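Local atomic coordinates of ofchtiv-allosamidin (Ostrinia furnacalis, PDB entry 6JMB), a protein that probably hydrolyses chitin as a group IV insect chitinase of glycosyl hydrolase family 18, and binds the inhibitor allosamidin. Residues Y127-D132 and D138-F143. Numbering follows the deposited sequence.
Sequences YPNRRD and DDIEQF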
ATOM      1  N   TYR A 127       4.399 -13.226  -1.712  1.00 10.51           N
ATOM      2  CA  TYR A 127       3.473 -13.481  -0.610  1.00 10.19           C
ATOM      3  C   TYR A 127       3.722 -14.918  -0.181  1.00 10.41           C
ATOM      4  O   TYR A 127       4.209 -15.725  -0.977  1.00 10.40           O
ATOM      5  CB  TYR A 127       2.023 -13.447  -1.095  1.00 11.07           C
ATOM      6  CG  TYR A 127       1.583 -12.150  -1.698  1.00 12.53           C
ATOM      7  CD1 TYR A 127       1.068 -11.139  -0.897  1.00 13.15           C
ATOM      8  CD2 TYR A 127       1.672 -11.930  -3.067  1.00 14.39           C
ATOM      9  CE1 TYR A 127       0.664  -9.941  -1.434  1.00 16.88           C
ATOM     10  CE2 TYR A 127       1.266 -10.722  -3.612  1.00 15.46           C
ATOM     11  CZ  TYR A 127       0.764  -9.744  -2.783  1.00 18.34           C
ATOM     12  OH  TYR A 127       0.345  -8.547  -3.304  1.00 36.75           O
ATOM     13  N   PRO A 128       3.347 -15.268   1.044  1.00  9.79           N
ATOM     14  CA  PRO A 128       3.397 -16.680   1.439  1.00 10.12           C
ATOM     15  C   PRO A 128       2.634 -17.544   0.447  1.00 10.64           C
ATOM     16  O   PRO A 128       1.523 -17.203   0.023  1.00 11.06           O
ATOM     17  CB  PRO A 128       2.731 -16.681   2.819  1.00 10.24           C
ATOM     18  CG  PRO A 128       2.972 -15.291   3.344  1.00  9.92           C
ATOM     19  CD  PRO A 128       2.882 -14.398   2.137  1.00 10.33           C
ATOM     20  N   ASN A 129       3.263 -18.648   0.038  1.00 10.74           N
ATOM     21  CA  ASN A 129       2.613 -19.652  -0.808  1.00 10.98           C
ATOM     22  C   ASN A 129       2.219 -19.097  -2.177  1.00 12.56           C
ATOM     23  O   ASN A 129       1.296 -19.598  -2.827  1.00 13.34           O
ATOM     24  CB  ASN A 129       1.426 -20.300  -0.086  1.00 11.47           C
ATOM     25  CG  ASN A 129       0.838 -21.475  -0.840  1.00 13.00           C
ATOM     26  OD1 ASN A 129       1.555 -22.251  -1.471  1.00 13.91           O
ATOM     27  ND2 ASN A 129      -0.486 -21.597  -0.790  1.00 12.36           N
ATOM     28  N   ARG A 130       2.909 -18.061  -2.649  1.00 11.44           N
ATOM     29  CA  ARG A 130       2.644 -17.520  -3.973  1.00 12.99           C
ATOM     30  C   ARG A 130       3.950 -17.131  -4.646  1.00 11.19           C
ATOM     31  O   ARG A 130       5.015 -17.102  -4.025  1.00 12.91           O
ATOM     32  CB  ARG A 130       1.691 -16.321  -3.917  1.00 12.41           C
ATOM     33  CG  ARG A 130       0.320 -16.668  -3.363  1.00 14.53           C
ATOM     34  CD  ARG A 130      -0.595 -15.474  -3.291  1.00 15.86           C
ATOM     35  NE  ARG A 130      -0.849 -14.913  -4.608  1.00 20.25           N
ATOM     36  CZ  ARG A 130      -1.394 -13.719  -4.805  1.00 18.87           C
ATOM     37  NH1 ARG A 130      -1.743 -12.970  -3.770  1.00 17.22           N
ATOM     38  NH2 ARG A 130      -1.589 -13.274  -6.038  1.00 27.76           N
ATOM     39  N   ARG A 131       3.848 -16.827  -5.938  1.00 13.23           N
ATOM     40  CA  ARG A 131       4.978 -16.361  -6.747  1.00 13.80           C
ATOM     41  C   ARG A 131       6.092 -17.403  -6.665  1.00 15.99           C
ATOM     42  O   ARG A 131       5.823 -18.596  -6.885  1.00 18.04           O
ATOM     43  CB  ARG A 131       5.342 -14.936  -6.357  1.00 13.56           C
ATOM     44  CG  ARG A 131       4.203 -13.950  -6.543  1.00 12.93           C
ATOM     45  CD  ARG A 131       4.590 -12.566  -6.041  1.00 14.10           C
ATOM     46  NE  ARG A 131       5.468 -11.862  -6.973  1.00 15.18           N
ATOM     47  CZ  ARG A 131       6.316 -10.896  -6.620  1.00 14.10           C
ATOM     48  NH1 ARG A 131       6.426 -10.532  -5.348  1.00 12.06           N
ATOM     49  NH2 ARG A 131       7.060 -10.295  -7.540  1.00 14.73           N
ATOM     50  N   ASP A 132       7.334 -17.021  -6.354  1.00 13.95           N
ATOM     51  CA  ASP A 132       8.445 -17.963  -6.326  1.00 14.13           C
ATOM     52  C   ASP A 132       8.644 -18.616  -4.962  1.00 13.73           C
ATOM     53  O   ASP A 132       9.780 -18.946  -4.601  1.00 15.02           O
ATOM     54  CB  ASP A 132       9.736 -17.326  -6.857  1.00 14.06           C
ATOM     55  CG  ASP A 132      10.165 -16.103  -6.071  1.00 17.56           C
ATOM     56  OD1 ASP A 132       9.348 -15.577  -5.299  1.00 17.05           O
ATOM     57  OD2 ASP A 132      11.326 -15.664  -6.232  1.00 21.94           O
ATOM     58  N   ASP A 138       3.293 -24.647   3.201  1.00 12.75           N
ATOM     59  CA  ASP A 138       3.914 -24.547   4.513  1.00 14.13           C
ATOM     60  C   ASP A 138       4.155 -23.095   4.906  1.00 12.92           C
ATOM     61  O   ASP A 138       4.188 -22.777   6.099  1.00 12.58           O
ATOM     62  CB  ASP A 138       5.221 -25.336   4.551  1.00 17.33           C
ATOM     63  CG  ASP A 138       5.599 -25.755   5.960  1.00 32.28           C
ATOM     64  OD1 ASP A 138       4.730 -26.297   6.678  1.00 39.41           O
ATOM     65  OD2 ASP A 138       6.765 -25.541   6.352  1.00 38.84           O
ATOM     66  N   ASP A 139       4.311 -22.208   3.913  1.00 11.94           N
ATOM     67  CA  ASP A 139       4.521 -20.787   4.193  1.00 11.13           C
ATOM     68  C   ASP A 139       3.409 -20.209   5.059  1.00 11.16           C
ATOM     69  O   ASP A 139       3.650 -19.265   5.820  1.00 11.14           O
ATOM     70  CB  ASP A 139       4.516 -19.982   2.893  1.00 11.47           C
ATOM     71  CG  ASP A 139       5.747 -20.197   2.024  1.00 10.98           C
ATOM     72  OD1 ASP A 139       6.669 -20.961   2.387  1.00 12.10           O
ATOM     73  OD2 ASP A 139       5.767 -19.572   0.945  1.00 10.57           O
ATOM     74  N   ILE A 140       2.178 -20.710   4.915  1.00 11.15           N
ATOM     75  CA  ILE A 140       1.065 -20.165   5.692  1.00 10.93           C
ATOM     76  C   ILE A 140       1.330 -20.340   7.181  1.00 10.87           C
ATOM     77  O   ILE A 140       1.158 -19.409   7.980  1.00 11.46           O
ATOM     78  CB  ILE A 140      -0.267 -20.815   5.268  1.00 11.55           C
ATOM     79  CG1 ILE A 140      -0.523 -20.623   3.773  1.00 11.85           C
ATOM     80  CG2 ILE A 140      -1.418 -20.239   6.092  1.00 12.94           C
ATOM     81  CD1 ILE A 140      -1.699 -21.438   3.245  1.00 12.94           C
ATOM     82  N   GLU A 141       1.767 -21.543   7.574  1.00 10.74           N
ATOM     83  CA  GLU A 141       2.119 -21.781   8.969  1.00 12.58           C
ATOM     84  C   GLU A 141       3.353 -20.983   9.364  1.00 11.07           C
ATOM     85  O   GLU A 141       3.371 -20.332  10.417  1.00 12.12           O
ATOM     86  CB  GLU A 141       2.352 -23.272   9.223  1.00 14.72           C
ATOM     87  CG  GLU A 141       2.944 -23.532  10.601  1.00 15.96           C
ATOM     88  CD  GLU A 141       3.418 -24.957  10.805  1.00 21.68           C
ATOM     89  OE1 GLU A 141       3.114 -25.827   9.962  1.00 22.66           O
ATOM     90  OE2 GLU A 141       4.097 -25.204  11.825  1.00 22.64           O
ATOM     91  N   GLN A 142       4.393 -21.021   8.526  1.00 11.55           N
ATOM     92  CA  GLN A 142       5.663 -20.425   8.924  1.00 11.06           C
ATOM     93  C   GLN A 142       5.557 -18.912   9.053  1.00 10.61           C
ATOM     94  O   GLN A 142       6.252 -18.318   9.883  1.00 11.36           O
ATOM     95  CB  GLN A 142       6.778 -20.822   7.954  1.00 12.98           C
ATOM     96  CG  GLN A 142       6.964 -22.328   7.775  1.00 16.28           C
ATOM     97  CD  GLN A 142       7.087 -23.079   9.087  1.00 19.42           C
ATOM     98  OE1 GLN A 142       7.669 -22.587  10.048  1.00 19.09           O
ATOM     99  NE2 GLN A 142       6.540 -24.291   9.126  1.00 26.26           N
ATOM    100  N   PHE A 143       4.704 -18.280   8.243  1.00 11.08           N
ATOM    101  CA  PHE A 143       4.454 -16.850   8.393  1.00 11.44           C
ATOM    102  C   PHE A 143       3.925 -16.538   9.788  1.00 10.91           C
ATOM    103  O   PHE A 143       4.409 -15.619  10.459  1.00 12.36           O
ATOM    104  CB  PHE A 143       3.461 -16.404   7.319  1.00 10.92           C
ATOM    105  CG  PHE A 143       3.162 -14.926   7.318  1.00 11.74           C
ATOM    106  CD1 PHE A 143       4.171 -13.982   7.169  1.00 11.96           C
ATOM    107  CD2 PHE A 143       1.856 -14.487   7.423  1.00 11.18           C
ATOM    108  CE1 PHE A 143       3.871 -12.618   7.141  1.00 12.74           C
ATOM    109  CE2 PHE A 143       1.553 -13.129   7.406  1.00 11.78           C
ATOM    110  CZ  PHE A 143       2.560 -12.199   7.258  1.00 11.28           C
TER
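D139, near the N-terminal end of helix 138-154, reaches across to the type II beta turn Y127-R130 and illustrates how one buried carboxylate can tie a loop to a helix. Its CB rests against CB of P128 at 3.8 Å and is itself 3.4 Å from the backbone N of N129. With CG anti to the carbonyl carbon (chi1 -71°), the carboxylate lies alongside the middle of the turn: CG is 3.5 Å from N129 N, and OD2 accepts a hydrogen bond from N129 N (N to OD2 2.8 Å). This bond is nearly straight at 163° and uses the anti side of OD2, 17° out of the carboxylate plane. OD2 is also bonded to T133 OG1, while OD1 pairs with S93 OG, so both oxygens are satisfied. Shortening D139 to an alanine removes the whole carboxylate, which is likely to leave the N-H of N129 without this acceptor and the hydroxyls of T133 and S93 without this partner. F143, one helical turn after D139, offers a ring face to CG of P128, which sits toward the rim, 4.0 Å from F143 CG. The pairing secures the loop following strand 120-124 to the succeeding helix, a beta-to-alpha connection of the family 18 TIM barrel.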